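PDB 5VH2: cadherin-23 from Mus musculus, which probably mediates calcium-dependent adhesion as an inner-ear cadherin of hearing and mechanotransduction, its chained extracellular repeats rigidified by calcium between them. Local coordinates for residues A[71-84]-A[95-109]. The protein carries 1 engineered substitution. Residues are numbered along the deposited sequence; the frame is centred on the assembly and turned at random.
With CA (calcium ion), chain G; CA (calcium ion), chain F; NA (sodium ion), chain H.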
loop_
_atom_site.group_PDB
_atom_site.type_symbol
_atom_site.label_atom_id
_atom_site.label_comp_id
_atom_site.label_asym_id
_atom_site.label_seq_id
_atom_site.Cartn_x
_atom_site.Cartn_y
_atom_site.Cartn_z
ATOM N N LEU A 71 -6.051 7.736 1.307
ATOM C CA LEU A 71 -4.659 7.974 0.979
ATOM C C LEU A 71 -4.050 6.697 0.451
ATOM O O LEU A 71 -4.662 5.633 0.560
ATOM C CB LEU A 71 -3.875 8.491 2.190
ATOM C CG LEU A 71 -4.432 9.769 2.809
ATOM C CD1 LEU A 71 -3.863 9.938 4.214
ATOM C CD2 LEU A 71 -4.076 10.956 1.930
ATOM N N ASP A 72 -2.907 6.856 -0.223
ATOM C CA ASP A 72 -2.184 5.730 -0.766
ATOM C C ASP A 72 -0.676 6.023 -0.869
ATOM O O ASP A 72 -0.225 6.866 -1.685
ATOM C CB ASP A 72 -2.796 5.370 -2.114
ATOM C CG ASP A 72 -2.270 4.065 -2.675
ATOM O OD1 ASP A 72 -1.573 3.297 -1.946
ATOM O OD2 ASP A 72 -2.589 3.813 -3.862
ATOM N N TYR A 73 0.106 5.317 -0.047
ATOM C CA TYR A 73 1.563 5.387 -0.113
ATOM C C TYR A 73 2.078 5.074 -1.512
ATOM O O TYR A 73 2.950 5.772 -2.049
ATOM C CB TYR A 73 2.177 4.409 0.869
ATOM C CG TYR A 73 3.672 4.507 0.975
ATOM C CD1 TYR A 73 4.263 5.429 1.827
ATOM C CD2 TYR A 73 4.499 3.669 0.255
ATOM C CE1 TYR A 73 5.637 5.534 1.946
ATOM C CE2 TYR A 73 5.889 3.769 0.364
ATOM C CZ TYR A 73 6.449 4.714 1.212
ATOM O OH TYR A 73 7.807 4.854 1.351
ATOM N N GLU A 74 1.491 4.049 -2.108
ATOM C CA GLU A 74 1.893 3.568 -3.427
ATOM C C GLU A 74 1.487 4.482 -4.576
ATOM O O GLU A 74 1.967 4.288 -5.672
ATOM C CB GLU A 74 1.326 2.162 -3.670
ATOM C CG GLU A 74 2.064 1.007 -2.959
ATOM C CD GLU A 74 1.837 0.942 -1.445
ATOM O OE1 GLU A 74 2.771 0.508 -0.738
ATOM O OE2 GLU A 74 0.742 1.310 -0.947
ATOM N N THR A 75 0.612 5.460 -4.357
ATOM C CA THR A 75 0.316 6.499 -5.376
ATOM C C THR A 75 1.003 7.837 -5.079
ATOM O O THR A 75 1.391 8.533 -6.005
ATOM C CB THR A 75 -1.186 6.772 -5.498
ATOM O OG1 THR A 75 -1.857 5.561 -5.831
ATOM C CG2 THR A 75 -1.468 7.855 -6.584
ATOM N N LYS A 76 1.109 8.208 -3.800
ATOM C CA LYS A 76 1.844 9.431 -3.446
ATOM C C LYS A 76 2.317 9.368 -1.993
ATOM O O LYS A 76 1.535 9.200 -1.066
ATOM C CB LYS A 76 0.958 10.669 -3.679
ATOM C CG LYS A 76 1.679 12.001 -3.694
ATOM C CD LYS A 76 0.747 13.080 -4.206
ATOM C CE LYS A 76 1.013 14.455 -3.587
ATOM N NZ LYS A 76 2.236 15.154 -4.108
ATOM N N THR A 77 3.620 9.494 -1.818
ATOM C CA THR A 77 4.273 9.272 -0.531
ATOM C C THR A 77 4.248 10.493 0.384
ATOM O O THR A 77 4.348 10.352 1.602
ATOM C CB THR A 77 5.747 8.900 -0.754
ATOM O OG1 THR A 77 6.339 9.823 -1.686
ATOM C CG2 THR A 77 5.841 7.483 -1.315
ATOM N N SER A 78 4.129 11.686 -0.190
ATOM C CA SER A 78 4.098 12.922 0.603
ATOM C C SER A 78 3.426 14.111 -0.121
ATOM O O SER A 78 3.339 14.136 -1.356
ATOM C CB SER A 78 5.514 13.312 1.042
ATOM O OG SER A 78 6.253 13.869 -0.036
ATOM N N TYR A 79 2.970 15.087 0.667
ATOM C CA TYR A 79 2.159 16.237 0.232
ATOM C C TYR A 79 2.776 17.508 0.821
ATOM O O TYR A 79 3.221 17.502 1.983
ATOM C CB TYR A 79 0.726 16.098 0.756
ATOM C CG TYR A 79 -0.015 14.931 0.166
ATOM C CD1 TYR A 79 0.093 13.648 0.710
ATOM C CD2 TYR A 79 -0.817 15.105 -0.957
ATOM C CE1 TYR A 79 -0.579 12.578 0.143
ATOM C CE2 TYR A 79 -1.461 14.020 -1.560
ATOM C CZ TYR A 79 -1.326 12.772 -1.015
ATOM O OH TYR A 79 -1.986 11.724 -1.595
ATOM N N LEU A 80 2.810 18.595 0.041
ATOM C CA LEU A 80 3.233 19.898 0.562
ATOM C C LEU A 80 2.177 20.966 0.239
ATOM O O LEU A 80 2.099 21.459 -0.911
ATOM C CB LEU A 80 4.606 20.297 0.010
ATOM C CG LEU A 80 5.175 21.661 0.480
ATOM C CD1 LEU A 80 5.644 21.625 1.937
ATOM C CD2 LEU A 80 6.289 22.181 -0.424
ATOM N N MET A 81 1.399 21.341 1.262
ATOM C CA MET A 81 0.234 22.204 1.054
ATOM C C MET A 81 0.579 23.628 1.400
ATOM O O MET A 81 1.268 23.870 2.383
ATOM C CB MET A 81 -0.914 21.778 1.963
ATOM C CG MET A 81 -1.713 20.622 1.446
ATOM S SD MET A 81 -2.776 19.910 2.668
ATOM C CE MET A 81 -1.588 19.038 3.690
ATOM N N ASN A 82 0.040 24.572 0.632
ATOM C CA ASN A 82 0.246 25.996 0.907
ATOM C C ASN A 82 -0.983 26.509 1.581
ATOM O O ASN A 82 -2.095 26.364 1.025
ATOM C CB ASN A 82 0.409 26.784 -0.382
ATOM C CG ASN A 82 1.822 26.765 -0.902
ATOM O OD1 ASN A 82 2.375 25.721 -1.160
ATOM N ND2 ASN A 82 2.409 27.931 -1.081
ATOM N N VAL A 83 -0.797 27.154 2.744
ATOM C CA VAL A 83 -1.945 27.652 3.516
ATOM C C VAL A 83 -1.871 29.170 3.659
ATOM O O VAL A 83 -0.779 29.726 3.855
ATOM C CB VAL A 83 -1.986 26.987 4.898
ATOM C CG1 VAL A 83 -3.142 27.505 5.729
ATOM C CG2 VAL A 83 -2.137 25.486 4.756
ATOM N N SER A 84 -3.023 29.833 3.580
ATOM C CA SER A 84 -3.106 31.269 3.854
ATOM C C SER A 84 -3.998 31.539 5.087
ATOM O O SER A 84 -4.950 30.771 5.391
ATOM C CB SER A 84 -3.638 32.017 2.638
ATOM O OG SER A 84 -5.038 31.805 2.472
ATOM N N GLY A 95 -1.290 36.052 5.643
ATOM C CA GLY A 95 -0.069 35.406 6.145
ATOM C C GLY A 95 0.048 34.013 5.544
ATOM O O GLY A 95 -0.916 33.500 4.983
ATOM N N PHE A 96 1.236 33.411 5.606
ATOM C CA PHE A 96 1.496 32.200 4.807
ATOM C C PHE A 96 2.357 31.201 5.538
ATOM O O PHE A 96 3.236 31.582 6.307
ATOM C CB PHE A 96 2.182 32.562 3.485
ATOM C CG PHE A 96 1.404 33.526 2.620
ATOM C CD1 PHE A 96 0.437 33.066 1.713
ATOM C CD2 PHE A 96 1.650 34.878 2.694
ATOM C CE1 PHE A 96 -0.261 33.951 0.923
ATOM C CE2 PHE A 96 0.981 35.769 1.886
ATOM C CZ PHE A 96 0.030 35.308 0.995
ATOM N N CYS A 97 2.082 29.926 5.295
ATOM C CA CYS A 97 2.946 28.810 5.722
ATOM C C CYS A 97 2.794 27.667 4.710
ATOM O O CYS A 97 1.957 27.737 3.783
ATOM C CB CYS A 97 2.543 28.312 7.114
ATOM S SG CYS A 97 0.901 27.570 7.213
ATOM N N SER A 98 3.541 26.588 4.905
ATOM C CA SER A 98 3.209 25.343 4.222
ATOM C C SER A 98 3.095 24.187 5.205
ATOM O O SER A 98 3.472 24.309 6.369
ATOM C CB SER A 98 4.219 25.057 3.110
ATOM O OG SER A 98 4.165 26.067 2.107
ATOM N N VAL A 99 2.532 23.076 4.755
ATOM C CA VAL A 99 2.304 21.927 5.609
ATOM C C VAL A 99 2.814 20.675 4.904
ATOM O O VAL A 99 2.382 20.361 3.783
ATOM C CB VAL A 99 0.811 21.778 5.953
ATOM C CG1 VAL A 99 0.569 20.558 6.851
ATOM C CG2 VAL A 99 0.314 23.029 6.662
ATOM N N TYR A 100 3.778 20.000 5.533
ATOM C CA TYR A 100 4.445 18.846 4.925
ATOM C C TYR A 100 3.858 17.623 5.594
ATOM O O TYR A 100 3.960 17.467 6.832
ATOM C CB TYR A 100 5.964 18.951 5.150
ATOM C CG TYR A 100 6.856 17.825 4.613
ATOM C CD1 TYR A 100 6.874 17.496 3.247
ATOM C CD2 TYR A 100 7.787 17.197 5.447
ATOM C CE1 TYR A 100 7.713 16.495 2.757
ATOM C CE2 TYR A 100 8.632 16.203 4.978
ATOM C CZ TYR A 100 8.584 15.838 3.620
ATOM O OH TYR A 100 9.410 14.827 3.113
ATOM N N VAL A 101 3.188 16.794 4.782
ATOM C CA VAL A 101 2.676 15.497 5.250
ATOM C C VAL A 101 3.401 14.362 4.525
ATOM O O VAL A 101 3.421 14.331 3.305
ATOM C CB VAL A 101 1.166 15.377 4.983
ATOM C CG1 VAL A 101 0.618 14.087 5.578
ATOM C CG2 VAL A 101 0.429 16.580 5.574
ATOM N N THR A 102 4.034 13.456 5.280
ATOM C CA THR A 102 4.577 12.216 4.720
ATOM C C THR A 102 3.785 11.028 5.261
ATOM O O THR A 102 3.268 11.068 6.383
ATOM C CB THR A 102 6.064 12.004 5.046
ATOM O OG1 THR A 102 6.215 11.742 6.432
ATOM C CG2 THR A 102 6.890 13.191 4.695
ATOM N N LEU A 103 3.660 9.999 4.429
ATOM C CA LEU A 103 2.799 8.856 4.718
ATOM C C LEU A 103 3.608 7.645 5.177
ATOM O O LEU A 103 4.743 7.427 4.735
ATOM C CB LEU A 103 2.021 8.458 3.468
ATOM C CG LEU A 103 0.980 9.410 2.905
ATOM C CD1 LEU A 103 0.097 8.666 1.924
ATOM C CD2 LEU A 103 0.121 9.971 4.019
ATOM N N LEU A 104 2.996 6.840 6.036
ATOM C CA LEU A 104 3.603 5.620 6.538
ATOM C C LEU A 104 3.090 4.477 5.664
ATOM O O LEU A 104 1.895 4.227 5.603
ATOM C CB LEU A 104 3.217 5.429 8.009
ATOM C CG LEU A 104 3.400 4.064 8.683
ATOM C CD1 LEU A 104 4.848 3.644 8.648
ATOM C CD2 LEU A 104 2.928 4.157 10.123
ATOM N N ASN A 105 3.984 3.817 4.948
ATOM C CA ASN A 105 3.624 2.611 4.212
ATOM C C ASN A 105 3.129 1.541 5.173
ATOM O O ASN A 105 3.780 1.230 6.159
ATOM C CB ASN A 105 4.820 2.096 3.431
ATOM C CG ASN A 105 4.460 0.951 2.495
ATOM O OD1 ASN A 105 3.284 0.751 2.118
ATOM N ND2 ASN A 105 5.479 0.184 2.101
ATOM N N GLU A 106 1.935 1.043 4.917
ATOM C CA GLU A 106 1.390 -0.067 5.659
ATOM C C GLU A 106 1.059 -1.179 4.690
ATOM O O GLU A 106 0.973 -0.950 3.482
ATOM C CB GLU A 106 0.108 0.345 6.347
ATOM C CG GLU A 106 0.191 1.568 7.236
ATOM C CD GLU A 106 -1.063 1.697 8.087
ATOM O OE1 GLU A 106 -1.181 0.944 9.083
ATOM O OE2 GLU A 106 -1.957 2.501 7.726
ATOM N N LEU A 107 0.867 -2.374 5.225
ATOM C CA LEU A 107 0.583 -3.545 4.425
ATOM C C LEU A 107 -0.883 -3.558 3.998
ATOM O O LEU A 107 -1.741 -4.128 4.677
ATOM C CB LEU A 107 0.919 -4.786 5.227
ATOM C CG LEU A 107 1.058 -6.089 4.439
ATOM C CD1 LEU A 107 2.352 -6.183 3.627
ATOM C CD2 LEU A 107 0.979 -7.231 5.436
ATOM N N ASP A 108 -1.147 -2.944 2.848
ATOM C CA ASP A 108 -2.497 -2.823 2.288
ATOM C C ASP A 108 -2.589 -3.183 0.789
ATOM O O ASP A 108 -3.549 -2.823 0.124
ATOM C CB ASP A 108 -2.990 -1.389 2.494
ATOM C CG ASP A 108 -2.193 -0.358 1.690
ATOM O OD1 ASP A 108 -1.022 -0.610 1.327
ATOM O OD2 ASP A 108 -2.727 0.731 1.427
ATOM N N GLU A 109 -1.593 -3.882 0.262
ATOM C CA GLU A 109 -1.545 -4.157 -1.175
ATOM C C GLU A 109 -1.271 -5.624 -1.429
ATOM O O GLU A 109 -0.858 -6.330 -0.528
ATOM C CB GLU A 109 -0.475 -3.315 -1.890
ATOM C CG GLU A 109 -0.620 -1.821 -1.754
ATOM C CD GLU A 109 -1.808 -1.273 -2.497
ATOM O OE1 GLU A 109 -2.062 -0.068 -2.357
ATOM O OE2 GLU A 109 -2.480 -2.033 -3.211
HETATM CA CA CA G . -1.193 1.195 -0.601
HETATM CA CA CA F . 1.343 0.079 1.455
HETATM NA NA NA H . 1.442 -6.856 -0.521
#
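Asn105 lies across the Tyr73 ring where an antiparallel F–G hairpin, in the first of this fragment's two cadherin repeats, runs into the calcium-bearing linker. Asn105 CB rests over the ring centre, 3.4 Å from the Tyr73 centroid, with Thr77 CG2 over the opposite face. Asn105 CG, anti to the backbone N (chi1 -172°), stays above the ring, 3.5 Å from Tyr73 CD2, and the amide stacks almost flat on it, planes 9° apart. At the tip Asn105 OD1 binds one calcium ion at 2.2 Å, alongside Glu74 OE1 and Glu106 O, while Asn105 ND2 is hydrogen-bonded elsewhere in the structure. Glu74 OE2 and Asp108 OD1 bridge this calcium and a second, which Asp108 OD2, Asp72 OD1 and Glu109 OE1 also bind. Glu20 completes both sites with Asp141, from the next repeat, on the Asn105-bound ion. Asp72 OD1 also takes the backbone N of Glu74 in an Asx turn. Next to the Tyr73 ring, Leu103 CD1 packs against Leu71 CB (4.0 Å). The hairpin proper is bonded by its backbones, from Leu103 N to Thr77 O at 2.9 Å down to the Val83–Cys97 pair, with Met81 CE on Val101 CG2 (3.7 Å) on the buried face. Crowded carboxylates are thus probably held together by the shared cations, consistent with a linker that stiffens on calcium binding.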